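PDB 2DBY: GTP-binding protein from Thermus thermophilus, which is seen here with bound GDP and probably hydrolyses ATP and binds the ribosome and its large subunit. Local coordinates for residues 165-170 with 190-195; 79-84 with 132-137; 30-35 with 68-73; 137-142 with 197-202. All coordinates share one frame; numbering follows the deposited sequence.

Interaction 1: 165-170 with 190-195; sequences EAAEGL and ARFLKE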
loop_
_atom_site.group_PDB
_atom_site.type_symbol
_atom_site.label_atom_id
_atom_site.label_comp_id
_atom_site.label_asym_id
_atom_site.label_seq_id
_atom_site.Cartn_x
_atom_site.Cartn_y
_atom_site.Cartn_z
ATOM N N GLU A 165 6.035 -16.321 -23.700
ATOM C CA GLU A 165 5.920 -17.574 -22.948
ATOM C C GLU A 165 5.287 -17.359 -21.572
ATOM O O GLU A 165 4.513 -18.197 -21.084
ATOM C CB GLU A 165 7.280 -18.248 -22.841
ATOM C CG GLU A 165 7.892 -18.545 -24.242
ATOM C CD GLU A 165 6.888 -19.185 -25.191
ATOM O OE1 GLU A 165 6.266 -18.450 -26.000
ATOM O OE2 GLU A 165 6.688 -20.422 -25.120
ATOM N N ALA A 166 5.582 -16.215 -20.965
ATOM C CA ALA A 166 4.963 -15.889 -19.673
ATOM C C ALA A 166 3.453 -15.719 -19.892
ATOM O O ALA A 166 2.624 -16.197 -19.108
ATOM C CB ALA A 166 5.566 -14.598 -19.128
ATOM N N ALA A 167 3.098 -15.001 -20.952
ATOM C CA ALA A 167 1.689 -14.774 -21.273
ATOM C C ALA A 167 0.955 -16.111 -21.507
ATOM O O ALA A 167 -0.196 -16.271 -21.079
ATOM C CB ALA A 167 1.570 -13.863 -22.514
ATOM N N GLU A 168 1.614 -17.065 -22.171
ATOM C CA GLU A 168 0.990 -18.384 -22.429
ATOM C C GLU A 168 0.633 -19.037 -21.094
ATOM O O GLU A 168 -0.440 -19.626 -20.945
ATOM C CB GLU A 168 1.973 -19.328 -23.165
ATOM C CG GLU A 168 2.442 -18.937 -24.578
ATOM C CD GLU A 168 1.419 -19.223 -25.661
ATOM O OE1 GLU A 168 1.782 -19.103 -26.860
ATOM O OE2 GLU A 168 0.258 -19.556 -25.325
ATOM N N GLY A 169 1.547 -18.931 -20.127
ATOM C CA GLY A 169 1.324 -19.551 -18.823
ATOM C C GLY A 169 0.223 -18.859 -18.056
ATOM O O GLY A 169 -0.643 -19.509 -17.482
ATOM N N LEU A 170 0.256 -17.535 -18.043
ATOM C CA LEU A 170 -0.775 -16.760 -17.353
ATOM C C LEU A 170 -2.131 -17.047 -17.967
ATOM O O LEU A 170 -3.121 -17.111 -17.266
ATOM C CB LEU A 170 -0.441 -15.259 -17.443
ATOM C CG LEU A 170 0.716 -14.852 -16.503
ATOM C CD1 LEU A 170 1.346 -13.552 -16.947
ATOM C CD2 LEU A 170 0.180 -14.753 -15.074
ATOM N N ALA A 190 7.767 -11.703 -14.608
ATOM C CA ALA A 190 8.013 -10.364 -14.094
ATOM C C ALA A 190 8.137 -9.343 -15.229
ATOM O O ALA A 190 7.612 -8.233 -15.128
ATOM C CB ALA A 190 9.268 -10.360 -13.243
ATOM N N ARG A 191 8.835 -9.707 -16.307
ATOM C CA ARG A 191 8.994 -8.772 -17.428
ATOM C C ARG A 191 7.649 -8.521 -18.103
ATOM O O ARG A 191 7.323 -7.405 -18.491
ATOM C CB ARG A 191 9.974 -9.327 -18.465
ATOM C CG ARG A 191 11.409 -9.367 -17.987
ATOM C CD ARG A 191 12.309 -9.917 -19.084
ATOM N NE ARG A 191 12.203 -9.133 -20.314
ATOM C CZ ARG A 191 12.690 -9.526 -21.490
ATOM N NH1 ARG A 191 13.308 -10.690 -21.589
ATOM N NH2 ARG A 191 12.566 -8.758 -22.563
ATOM N N PHE A 192 6.857 -9.572 -18.236
ATOM C CA PHE A 192 5.563 -9.405 -18.863
ATOM C C PHE A 192 4.650 -8.477 -18.039
ATOM O O PHE A 192 4.015 -7.566 -18.583
ATOM C CB PHE A 192 4.870 -10.765 -19.034
ATOM C CG PHE A 192 3.469 -10.645 -19.560
ATOM C CD1 PHE A 192 3.246 -10.448 -20.924
ATOM C CD2 PHE A 192 2.383 -10.617 -18.689
ATOM C CE1 PHE A 192 1.972 -10.219 -21.415
ATOM C CE2 PHE A 192 1.100 -10.389 -19.167
ATOM C CZ PHE A 192 0.891 -10.186 -20.539
ATOM N N LEU A 193 4.585 -8.705 -16.726
ATOM C CA LEU A 193 3.681 -7.907 -15.896
ATOM C C LEU A 193 4.105 -6.449 -15.741
ATOM O O LEU A 193 3.272 -5.584 -15.475
ATOM C CB LEU A 193 3.498 -8.570 -14.519
ATOM C CG LEU A 193 2.695 -9.884 -14.514
ATOM C CD1 LEU A 193 2.685 -10.503 -13.121
ATOM C CD2 LEU A 193 1.258 -9.587 -14.990
ATOM N N LYS A 194 5.393 -6.178 -15.921
ATOM C CA LYS A 194 5.878 -4.808 -15.840
ATOM C C LYS A 194 5.344 -4.077 -17.072
ATOM O O LYS A 194 4.879 -2.944 -16.982
ATOM C CB LYS A 194 7.408 -4.776 -15.846
ATOM C CG LYS A 194 7.996 -3.378 -15.661
ATOM C CD LYS A 194 9.523 -3.403 -15.780
ATOM C CE LYS A 194 10.110 -1.991 -15.796
ATOM N NZ LYS A 194 11.537 -1.987 -16.254
ATOM N N GLU A 195 5.382 -4.748 -18.218
ATOM C CA GLU A 195 4.897 -4.158 -19.459
ATOM C C GLU A 195 3.371 -4.139 -19.545
ATOM O O GLU A 195 2.789 -3.179 -20.061
ATOM C CB GLU A 195 5.457 -4.922 -20.666
ATOM C CG GLU A 195 4.796 -4.548 -21.985
ATOM C CD GLU A 195 5.565 -5.057 -23.203
ATOM O OE1 GLU A 195 6.785 -4.790 -23.282
ATOM O OE2 GLU A 195 4.944 -5.711 -24.074
#

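Interaction 2: 79-84 with 132-137; sequences LVKGAH and ETELLL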
loop_
_atom_site.group_PDB
_atom_site.type_symbol
_atom_site.label_atom_id
_atom_site.label_comp_id
_atom_site.label_asym_id
_atom_site.label_seq_id
_atom_site.Cartn_x
_atom_site.Cartn_y
_atom_site.Cartn_z
ATOM N N LEU A 79 -20.109 0.899 -11.201
ATOM C CA LEU A 79 -20.938 -0.304 -11.175
ATOM C C LEU A 79 -19.922 -1.396 -11.560
ATOM O O LEU A 79 -19.091 -1.175 -12.458
ATOM C CB LEU A 79 -22.068 -0.198 -12.221
ATOM C CG LEU A 79 -22.930 -1.444 -12.558
ATOM C CD1 LEU A 79 -24.370 -1.029 -12.933
ATOM C CD2 LEU A 79 -22.284 -2.237 -13.717
ATOM N N VAL A 80 -19.974 -2.545 -10.886
ATOM C CA VAL A 80 -19.008 -3.623 -11.140
ATOM C C VAL A 80 -19.387 -4.651 -12.221
ATOM O O VAL A 80 -18.648 -4.831 -13.208
ATOM C CB VAL A 80 -18.709 -4.416 -9.836
ATOM C CG1 VAL A 80 -17.653 -5.489 -10.100
ATOM C CG2 VAL A 80 -18.215 -3.466 -8.745
ATOM N N LYS A 81 -20.522 -5.324 -12.038
ATOM C CA LYS A 81 -20.910 -6.363 -12.966
ATOM C C LYS A 81 -21.620 -5.906 -14.206
ATOM O O LYS A 81 -22.793 -5.541 -14.154
ATOM C CB LYS A 81 -21.772 -7.430 -12.279
ATOM C CG LYS A 81 -21.979 -8.654 -13.169
ATOM C CD LYS A 81 -22.853 -9.710 -12.527
ATOM C CE LYS A 81 -23.159 -10.814 -13.560
ATOM N NZ LYS A 81 -24.351 -11.640 -13.216
ATOM N N GLY A 82 -20.918 -6.008 -15.333
ATOM C CA GLY A 82 -21.498 -5.597 -16.598
ATOM C C GLY A 82 -22.140 -6.748 -17.371
ATOM O O GLY A 82 -22.095 -7.913 -16.968
ATOM N N ALA A 83 -22.752 -6.412 -18.497
ATOM C CA ALA A 83 -23.406 -7.408 -19.343
ATOM C C ALA A 83 -22.434 -7.990 -20.387
ATOM O O ALA A 83 -22.697 -9.050 -20.989
ATOM C CB ALA A 83 -24.623 -6.760 -20.055
ATOM N N HIS A 84 -21.332 -7.286 -20.617
ATOM C CA HIS A 84 -20.325 -7.702 -21.610
ATOM C C HIS A 84 -20.925 -7.790 -23.015
ATOM O O HIS A 84 -20.499 -8.603 -23.849
ATOM C CB HIS A 84 -19.700 -9.045 -21.188
ATOM C CG HIS A 84 -18.955 -8.952 -19.893
ATOM N ND1 HIS A 84 -17.656 -8.491 -19.822
ATOM C CD2 HIS A 84 -19.385 -9.063 -18.612
ATOM C CE1 HIS A 84 -17.327 -8.307 -18.554
ATOM N NE2 HIS A 84 -18.358 -8.643 -17.801
ATOM N N GLU A 132 -13.793 -10.234 -8.603
ATOM C CA GLU A 132 -12.690 -10.986 -9.189
ATOM C C GLU A 132 -13.070 -11.471 -10.581
ATOM O O GLU A 132 -12.255 -11.430 -11.495
ATOM C CB GLU A 132 -12.320 -12.144 -8.266
ATOM C CG GLU A 132 -11.234 -13.091 -8.760
ATOM C CD GLU A 132 -9.880 -12.451 -8.979
ATOM O OE1 GLU A 132 -9.545 -11.447 -8.305
ATOM O OE2 GLU A 132 -9.126 -12.987 -9.825
ATOM N N THR A 133 -14.303 -11.928 -10.747
ATOM C CA THR A 133 -14.747 -12.390 -12.070
ATOM C C THR A 133 -14.638 -11.273 -13.125
ATOM O O THR A 133 -14.128 -11.503 -14.224
ATOM C CB THR A 133 -16.163 -12.961 -11.959
ATOM O OG1 THR A 133 -16.053 -14.243 -11.313
ATOM C CG2 THR A 133 -16.822 -13.126 -13.337
ATOM N N GLU A 134 -15.070 -10.054 -12.794
ATOM C CA GLU A 134 -14.954 -8.954 -13.749
ATOM C C GLU A 134 -13.475 -8.630 -14.062
ATOM O O GLU A 134 -13.108 -8.314 -15.204
ATOM C CB GLU A 134 -15.648 -7.689 -13.213
ATOM C CG GLU A 134 -17.188 -7.816 -13.044
ATOM C CD GLU A 134 -17.891 -8.400 -14.270
ATOM O OE1 GLU A 134 -18.311 -9.580 -14.203
ATOM O OE2 GLU A 134 -18.024 -7.687 -15.291
ATOM N N LEU A 135 -12.610 -8.700 -13.052
ATOM C CA LEU A 135 -11.189 -8.405 -13.311
ATOM C C LEU A 135 -10.556 -9.490 -14.202
ATOM O O LEU A 135 -9.722 -9.198 -15.070
ATOM C CB LEU A 135 -10.398 -8.316 -12.001
ATOM C CG LEU A 135 -10.899 -7.285 -10.976
ATOM C CD1 LEU A 135 -9.894 -7.214 -9.821
ATOM C CD2 LEU A 135 -11.024 -5.917 -11.631
ATOM N N LEU A 136 -10.967 -10.731 -13.968
ATOM C CA LEU A 136 -10.464 -11.856 -14.746
ATOM C C LEU A 136 -10.889 -11.712 -16.199
ATOM O O LEU A 136 -10.079 -11.913 -17.085
ATOM C CB LEU A 136 -11.001 -13.184 -14.194
ATOM C CG LEU A 136 -10.324 -13.759 -12.958
ATOM C CD1 LEU A 136 -11.238 -14.793 -12.324
ATOM C CD2 LEU A 136 -8.986 -14.395 -13.352
ATOM N N LEU A 137 -12.151 -11.349 -16.442
ATOM C CA LEU A 137 -12.636 -11.202 -17.807
ATOM C C LEU A 137 -11.845 -10.132 -18.542
ATOM O O LEU A 137 -11.500 -10.293 -19.720
ATOM C CB LEU A 137 -14.137 -10.860 -17.808
ATOM C CG LEU A 137 -15.027 -12.043 -17.398
ATOM C CD1 LEU A 137 -16.474 -11.557 -17.222
ATOM C CD2 LEU A 137 -14.965 -13.119 -18.454
#

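Interaction 3: 30-35 with 68-73; sequences NYPFAT and PTHVEF. With FMT (formic acid), chain E.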
loop_
_atom_site.group_PDB
_atom_site.type_symbol
_atom_site.label_atom_id
_atom_site.label_comp_id
_atom_site.label_asym_id
_atom_site.label_seq_id
_atom_site.Cartn_x
_atom_site.Cartn_y
_atom_site.Cartn_z
ATOM N N ASN A 30 1.168 16.638 4.577
ATOM C CA ASN A 30 1.515 16.917 3.184
ATOM C C ASN A 30 0.569 16.126 2.316
ATOM O O ASN A 30 0.323 14.941 2.572
ATOM C CB ASN A 30 2.943 16.482 2.879
ATOM C CG ASN A 30 3.962 17.261 3.672
ATOM O OD1 ASN A 30 4.478 16.794 4.700
ATOM N ND2 ASN A 30 4.245 18.469 3.217
ATOM N N TYR A 31 0.053 16.777 1.283
ATOM C CA TYR A 31 -0.890 16.133 0.399
ATOM C C TYR A 31 -0.378 15.866 -0.992
ATOM O O TYR A 31 0.130 16.769 -1.657
ATOM C CB TYR A 31 -2.146 16.983 0.246
ATOM C CG TYR A 31 -2.956 17.141 1.513
ATOM C CD1 TYR A 31 -2.829 18.282 2.319
ATOM C CD2 TYR A 31 -3.835 16.140 1.912
ATOM C CE1 TYR A 31 -3.582 18.414 3.508
ATOM C CE2 TYR A 31 -4.572 16.253 3.088
ATOM C CZ TYR A 31 -4.449 17.381 3.872
ATOM O OH TYR A 31 -5.231 17.464 4.998
ATOM N N PRO A 32 -0.523 14.618 -1.457
ATOM C CA PRO A 32 -0.096 14.230 -2.807
ATOM C C PRO A 32 -1.081 14.997 -3.698
ATOM O O PRO A 32 -2.264 15.156 -3.341
ATOM C CB PRO A 32 -0.373 12.724 -2.845
ATOM C CG PRO A 32 -0.304 12.302 -1.383
ATOM C CD PRO A 32 -1.019 13.453 -0.697
ATOM N N PHE A 33 -0.625 15.461 -4.857
ATOM C CA PHE A 33 -1.503 16.231 -5.739
ATOM C C PHE A 33 -2.775 15.468 -6.109
ATOM O O PHE A 33 -3.834 16.065 -6.285
ATOM C CB PHE A 33 -0.751 16.613 -7.018
ATOM C CG PHE A 33 -1.405 17.726 -7.793
ATOM C CD1 PHE A 33 -1.782 17.545 -9.117
ATOM C CD2 PHE A 33 -1.602 18.972 -7.202
ATOM C CE1 PHE A 33 -2.344 18.597 -9.847
ATOM C CE2 PHE A 33 -2.165 20.028 -7.929
ATOM C CZ PHE A 33 -2.532 19.838 -9.245
ATOM N N ALA A 34 -2.673 14.150 -6.235
ATOM C CA ALA A 34 -3.842 13.343 -6.582
ATOM C C ALA A 34 -5.016 13.526 -5.635
ATOM O O ALA A 34 -6.138 13.219 -6.016
ATOM C CB ALA A 34 -3.468 11.858 -6.627
ATOM N N THR A 35 -4.776 14.011 -4.412
ATOM C CA THR A 35 -5.873 14.158 -3.468
ATOM C C THR A 35 -6.856 15.282 -3.821
ATOM O O THR A 35 -7.840 15.496 -3.125
ATOM C CB THR A 35 -5.387 14.328 -1.990
ATOM O OG1 THR A 35 -4.606 15.522 -1.869
ATOM C CG2 THR A 35 -4.567 13.109 -1.541
ATOM N N PRO A 68 5.083 12.832 9.848
ATOM C CA PRO A 68 4.978 11.435 9.416
ATOM C C PRO A 68 4.713 11.324 7.930
ATOM O O PRO A 68 4.439 12.322 7.250
ATOM C CB PRO A 68 3.786 10.912 10.213
ATOM C CG PRO A 68 2.867 12.126 10.227
ATOM C CD PRO A 68 3.819 13.312 10.446
ATOM N N THR A 69 4.818 10.102 7.430
ATOM C CA THR A 69 4.472 9.848 6.033
ATOM C C THR A 69 3.000 9.379 6.045
ATOM O O THR A 69 2.298 9.553 7.051
ATOM C CB THR A 69 5.432 8.821 5.368
ATOM O OG1 THR A 69 5.091 8.690 3.981
ATOM C CG2 THR A 69 5.359 7.437 6.046
ATOM N N HIS A 70 2.527 8.788 4.952
ATOM C CA HIS A 70 1.132 8.388 4.857
ATOM C C HIS A 70 0.935 7.349 3.755
ATOM O O HIS A 70 1.872 7.034 3.010
ATOM C CB HIS A 70 0.294 9.630 4.525
ATOM C CG HIS A 70 0.763 10.363 3.300
ATOM N ND1 HIS A 70 1.054 11.710 3.299
ATOM C CD2 HIS A 70 0.990 9.932 2.036
ATOM C CE1 HIS A 70 1.445 12.077 2.089
ATOM N NE2 HIS A 70 1.415 11.016 1.303
ATOM N N VAL A 71 -0.291 6.822 3.673
ATOM C CA VAL A 71 -0.669 5.844 2.653
ATOM C C VAL A 71 -1.934 6.383 1.985
ATOM O O VAL A 71 -2.895 6.744 2.671
ATOM C CB VAL A 71 -0.988 4.468 3.268
ATOM C CG1 VAL A 71 -1.415 3.485 2.146
ATOM C CG2 VAL A 71 0.221 3.936 3.998
ATOM N N GLU A 72 -1.926 6.423 0.656
ATOM C CA GLU A 72 -3.058 6.954 -0.113
ATOM C C GLU A 72 -4.089 5.876 -0.473
ATOM O O GLU A 72 -3.722 4.784 -0.887
ATOM C CB GLU A 72 -2.511 7.599 -1.387
ATOM C CG GLU A 72 -3.546 8.274 -2.283
ATOM C CD GLU A 72 -2.881 9.066 -3.395
ATOM O OE1 GLU A 72 -2.295 10.121 -3.107
ATOM O OE2 GLU A 72 -2.934 8.630 -4.552
ATOM N N PHE A 73 -5.371 6.217 -0.317
ATOM C CA PHE A 73 -6.476 5.308 -0.595
ATOM C C PHE A 73 -7.439 5.994 -1.549
ATOM O O PHE A 73 -7.683 7.201 -1.413
ATOM C CB PHE A 73 -7.225 4.966 0.699
ATOM C CG PHE A 73 -6.476 4.025 1.596
ATOM C CD1 PHE A 73 -5.646 4.511 2.610
ATOM C CD2 PHE A 73 -6.565 2.649 1.400
ATOM C CE1 PHE A 73 -4.912 3.630 3.414
ATOM C CE2 PHE A 73 -5.839 1.760 2.194
ATOM C CZ PHE A 73 -5.009 2.246 3.202
HETATM C C FMT E . 0.928 12.778 6.614
HETATM O O1 FMT E . 1.046 13.338 5.551
HETATM O O2 FMT E . 0.639 13.483 7.706
HETATM O O HOH W 1 4.024 14.036 4.929
#

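Interaction 4: 137-142 with 197-202; sequences LADLAT and PLLTAK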
loop_
_atom_site.group_PDB
_atom_site.type_symbol
_atom_site.label_atom_id
_atom_site.label_comp_id
_atom_site.label_asym_id
_atom_site.label_seq_id
_atom_site.Cartn_x
_atom_site.Cartn_y
_atom_site.Cartn_z
ATOM N N LEU A 137 -12.151 -11.349 -16.442
ATOM C CA LEU A 137 -12.636 -11.202 -17.807
ATOM C C LEU A 137 -11.845 -10.132 -18.542
ATOM O O LEU A 137 -11.500 -10.293 -19.720
ATOM C CB LEU A 137 -14.137 -10.860 -17.808
ATOM C CG LEU A 137 -15.027 -12.043 -17.398
ATOM C CD1 LEU A 137 -16.474 -11.557 -17.222
ATOM C CD2 LEU A 137 -14.965 -13.119 -18.454
ATOM N N ALA A 138 -11.540 -9.030 -17.864
ATOM C CA ALA A 138 -10.770 -7.977 -18.522
ATOM C C ALA A 138 -9.344 -8.454 -18.831
ATOM O O ALA A 138 -8.794 -8.176 -19.915
ATOM C CB ALA A 138 -10.720 -6.716 -17.621
ATOM N N ASP A 139 -8.758 -9.180 -17.880
ATOM C CA ASP A 139 -7.385 -9.673 -18.031
ATOM C C ASP A 139 -7.270 -10.724 -19.133
ATOM O O ASP A 139 -6.238 -10.776 -19.825
ATOM C CB ASP A 139 -6.883 -10.288 -16.727
ATOM C CG ASP A 139 -6.377 -9.238 -15.736
ATOM O OD1 ASP A 139 -6.266 -8.056 -16.123
ATOM O OD2 ASP A 139 -6.069 -9.607 -14.582
ATOM N N LEU A 140 -8.304 -11.551 -19.278
ATOM C CA LEU A 140 -8.270 -12.589 -20.330
ATOM C C LEU A 140 -8.280 -11.895 -21.686
ATOM O O LEU A 140 -7.560 -12.292 -22.588
ATOM C CB LEU A 140 -9.455 -13.561 -20.187
ATOM C CG LEU A 140 -9.311 -14.512 -18.996
ATOM C CD1 LEU A 140 -10.648 -15.227 -18.692
ATOM C CD2 LEU A 140 -8.245 -15.544 -19.342
ATOM N N ALA A 141 -9.091 -10.845 -21.828
ATOM C CA ALA A 141 -9.123 -10.094 -23.078
ATOM C C ALA A 141 -7.759 -9.435 -23.339
ATOM O O ALA A 141 -7.257 -9.399 -24.462
ATOM C CB ALA A 141 -10.233 -9.025 -23.013
ATOM N N THR A 142 -7.152 -8.885 -22.289
ATOM C CA THR A 142 -5.840 -8.274 -22.442
ATOM C C THR A 142 -4.824 -9.314 -22.890
ATOM O O THR A 142 -4.011 -9.055 -23.782
ATOM C CB THR A 142 -5.361 -7.679 -21.115
ATOM O OG1 THR A 142 -6.202 -6.585 -20.799
ATOM C CG2 THR A 142 -3.892 -7.203 -21.207
ATOM N N PRO A 197 0.477 -4.606 -16.894
ATOM C CA PRO A 197 -0.003 -4.715 -15.507
ATOM C C PRO A 197 -1.423 -5.232 -15.396
ATOM O O PRO A 197 -2.359 -4.454 -15.256
ATOM C CB PRO A 197 0.134 -3.275 -14.964
ATOM C CG PRO A 197 1.072 -2.589 -15.926
ATOM C CD PRO A 197 0.701 -3.198 -17.270
ATOM N N LEU A 198 -1.573 -6.554 -15.437
ATOM C CA LEU A 198 -2.886 -7.190 -15.351
ATOM C C LEU A 198 -3.608 -6.787 -14.069
ATOM O O LEU A 198 -2.991 -6.630 -13.016
ATOM C CB LEU A 198 -2.755 -8.717 -15.385
ATOM C CG LEU A 198 -2.201 -9.270 -16.705
ATOM C CD1 LEU A 198 -2.150 -10.808 -16.608
ATOM C CD2 LEU A 198 -3.072 -8.812 -17.875
ATOM N N LEU A 199 -4.925 -6.624 -14.168
ATOM C CA LEU A 199 -5.698 -6.218 -13.004
ATOM C C LEU A 199 -5.605 -7.222 -11.853
ATOM O O LEU A 199 -5.530 -6.824 -10.674
ATOM C CB LEU A 199 -7.162 -6.019 -13.399
ATOM C CG LEU A 199 -7.352 -5.023 -14.552
ATOM C CD1 LEU A 199 -8.851 -4.812 -14.716
ATOM C CD2 LEU A 199 -6.653 -3.649 -14.279
ATOM N N THR A 200 -5.611 -8.511 -12.182
ATOM C CA THR A 200 -5.542 -9.544 -11.153
ATOM C C THR A 200 -4.128 -9.808 -10.649
ATOM O O THR A 200 -3.932 -10.680 -9.799
ATOM C CB THR A 200 -6.171 -10.894 -11.610
ATOM O OG1 THR A 200 -5.470 -11.383 -12.753
ATOM C CG2 THR A 200 -7.646 -10.701 -11.964
ATOM N N ALA A 201 -3.161 -9.050 -11.162
ATOM C CA ALA A 201 -1.772 -9.151 -10.691
ATOM C C ALA A 201 -1.563 -8.156 -9.526
ATOM O O ALA A 201 -0.570 -8.258 -8.776
ATOM C CB ALA A 201 -0.776 -8.849 -11.850
ATOM N N LYS A 202 -2.474 -7.194 -9.371
ATOM C CA LYS A 202 -2.346 -6.232 -8.270
ATOM C C LYS A 202 -2.566 -6.933 -6.922
ATOM O O LYS A 202 -3.451 -7.794 -6.781
ATOM C CB LYS A 202 -3.376 -5.083 -8.419
ATOM C CG LYS A 202 -3.275 -4.330 -9.759
ATOM C CD LYS A 202 -4.419 -3.317 -9.936
ATOM C CE LYS A 202 -4.400 -2.679 -11.330
ATOM N NZ LYS A 202 -3.285 -1.697 -11.505
#

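Interaction 1: 165-170 with 190-195
Phe192 is the hub of this contact, pushing its benzyl group from helix 187-195 into the flank of helix 161-175, where Ala166, Ala167 and Leu170 receive it. With CG anti to the backbone N (chi1 175°), the ring is carried straight out across the gap between the two helices. Leu170 gives up the next largest surface: its CD1 methyl sits 3.6 Å from Phe192 CD2 and also reaches CE2 of the same ring, so one branch of the leucine does the touching. Ala167 meets another part of the ring, its CB 3.8 Å from Phe192 CE1, in an off-centre CH-pi contact with the methyl 4.3 Å from the ring centroid. At the root of the phenylalanine, Ala166 CB lies 3.9 Å from Phe192 CB. Alanines suit these two places because their short side chains let the ring lie close to helix 161-175, where the local axes cross almost perpendicularly, at 86°, and come within 9.3 Å. Leu193 adds a lighter touch, its CD2 4.4 Å from Leu170 CD1. Helix 124-156 supplies Leu143 and Leu150 as further neighbours of Phe192, which makes the ring a shared core residue of a small group of helices formed by 124-156, 161-175 and 187-195. Trimming Phe192 to an alanine takes away the whole ring and is likely to open a gap against Leu170 and Ala167. Since the contact is made wholly by hydrocarbon groups, it is held by shape and exclusion of water, not by directed bonds.

Interaction 2: 79-84 with 132-137
His84 and Glu134 form a His-carboxylate hydrogen bond that ties the loop between strand 66-75 and helix 91-98 to helix 124-156. In P-loop GTPases this loop is the switch II region, and the side chain of Val80 lies about 8 Å from that of Lys14, which binds GDP. Among the polar contacts, the strong one runs from His84 NE2 to Glu134 OE2, 2.7 Å with an N-H...O angle of 149°. The oxygen is approached on its syn side, 19° out of the carboxylate plane, and lies close to the plane of the ring, although ring and carboxylate are turned 53° against each other. The amide of Gly82 adds a weak bond to the same OE2, at 3.3 Å, so one oxygen gathers two donors from the loop. Glutamate suits this place because its chain, bent at chi2, brings OE2 to both loop donors. With a leucine at Glu134, His84 NE2 and the Gly82 amide would probably lose their shared acceptor, and the imidazole would be freer to turn. The apolar contacts flank this pair. Val80 CG1 packs on the aliphatic part of the glutamate, 3.8 Å from Glu134 CG, while Val80 itself also rests on Leu9 and Phe93. Leu137 covers one face of the imidazole in a CH-pi contact, its CD1 3.8 Å from the His84 ring centroid, with His84 NE2 as the nearest ring atom.

Interaction 3: 30-35 with 68-73
The imidazole of His70 is met obliquely by Pro32 CG, 3.4 Å from NE2, and by the carbonyl oxygen of Asn30, 3.1 Å from CE1. At its edge, near the ring plane, lies a formic acid molecule that probably came from the crystallisation liquor. His70 ND1 donates to formic acid O1 over 2.8 Å in a nearly straight bond (173°), and the amides of Asn30, weakly, and of Ala29 also donate to this molecule. The chi1 of 54°, with CG between the backbone N and the carbonyl carbon, helps to turn ND1 toward it. The partners sit in the loop between helix 14-25 and strand 40-44, the place of the first switch region in P-loop GTPases, and on strand 66-75 of the central sheet, paired there with strand 40-44. Further along strand 66-75, Glu72 stretches its extended chain past Pro32 the opposite way, OE1 coming 3.2 Å from Pro32 CB, while Ala34 CB approaches OE2 of the same carboxylate. Proline suits this turn because its rigid pyrrolidine fills the space between imidazole and carboxylate, by van der Waals contact only. Its own carbonyl is gripped twice from within the loop, by Thr35 N and by Thr35 OG1, the latter at 2.8 Å.

Interaction 4: 137-142 with 197-202
Asp139 reaches from helix 124-156 to the two amides that begin a short 3-10 segment, one for each carboxylate oxygen. Leu199 N donates to Asp139 OD1 at 2.8 Å and Thr200 N to Asp139 OD2 at 2.7 Å, both using the syn lone pairs. Thr200 OG1 makes a third bond, 2.6 Å to Asp139 OD2, arriving nearly along the C-O axis. The buried carboxylate is thus held against rotation by three bonds, and the amides at the start of the 3-10 turn would probably help to steady its negative charge. Aspartate suits the place because its short arm, with CG anti to the carbonyl carbon (chi1 -82°), leaves little play between helix and turn. The turn belongs to the connection from helix 187-195 to strand 204-209, so the bonds join the long helix of the predicted coiled coil to the chain returning to the central sheet. Methyls close in around the polar centre: Ala138 CB is 3.9 Å from Leu199 CD1, and Thr142 CG2 is 3.8 Å from Leu198 CD2. Farther out, Thr200 OG1 accepts from Ala180 N, which helps to position the hydroxyl, while Leu199 packs on Leu94 and Ile97 of helix 91-98.

Overall arrangement
Interactions 1 and 4 are the buried contacts, interaction 2 is partly buried and interaction 3 lies at the surface. Helix 124-156 serves both interactions 2 and 4, which touch where Glu132 and Leu135 pack on Thr200 and Leu135 on Leu199; interaction 4 in turn touches interaction 1, where Leu193 packs on Leu198 and Ala201. These three therefore run in a row from the switch II loop into the group of helices. Their chemistry shifts along the way: one glutamate oxygen at a partly exposed loop, a fully engaged buried aspartate, then hydrocarbon alone. Interaction 3 stands apart, about 27 Å from interaction 4 between centres, on the central sheet, where the segments meet by van der Waals contact and share a bound formic acid molecule.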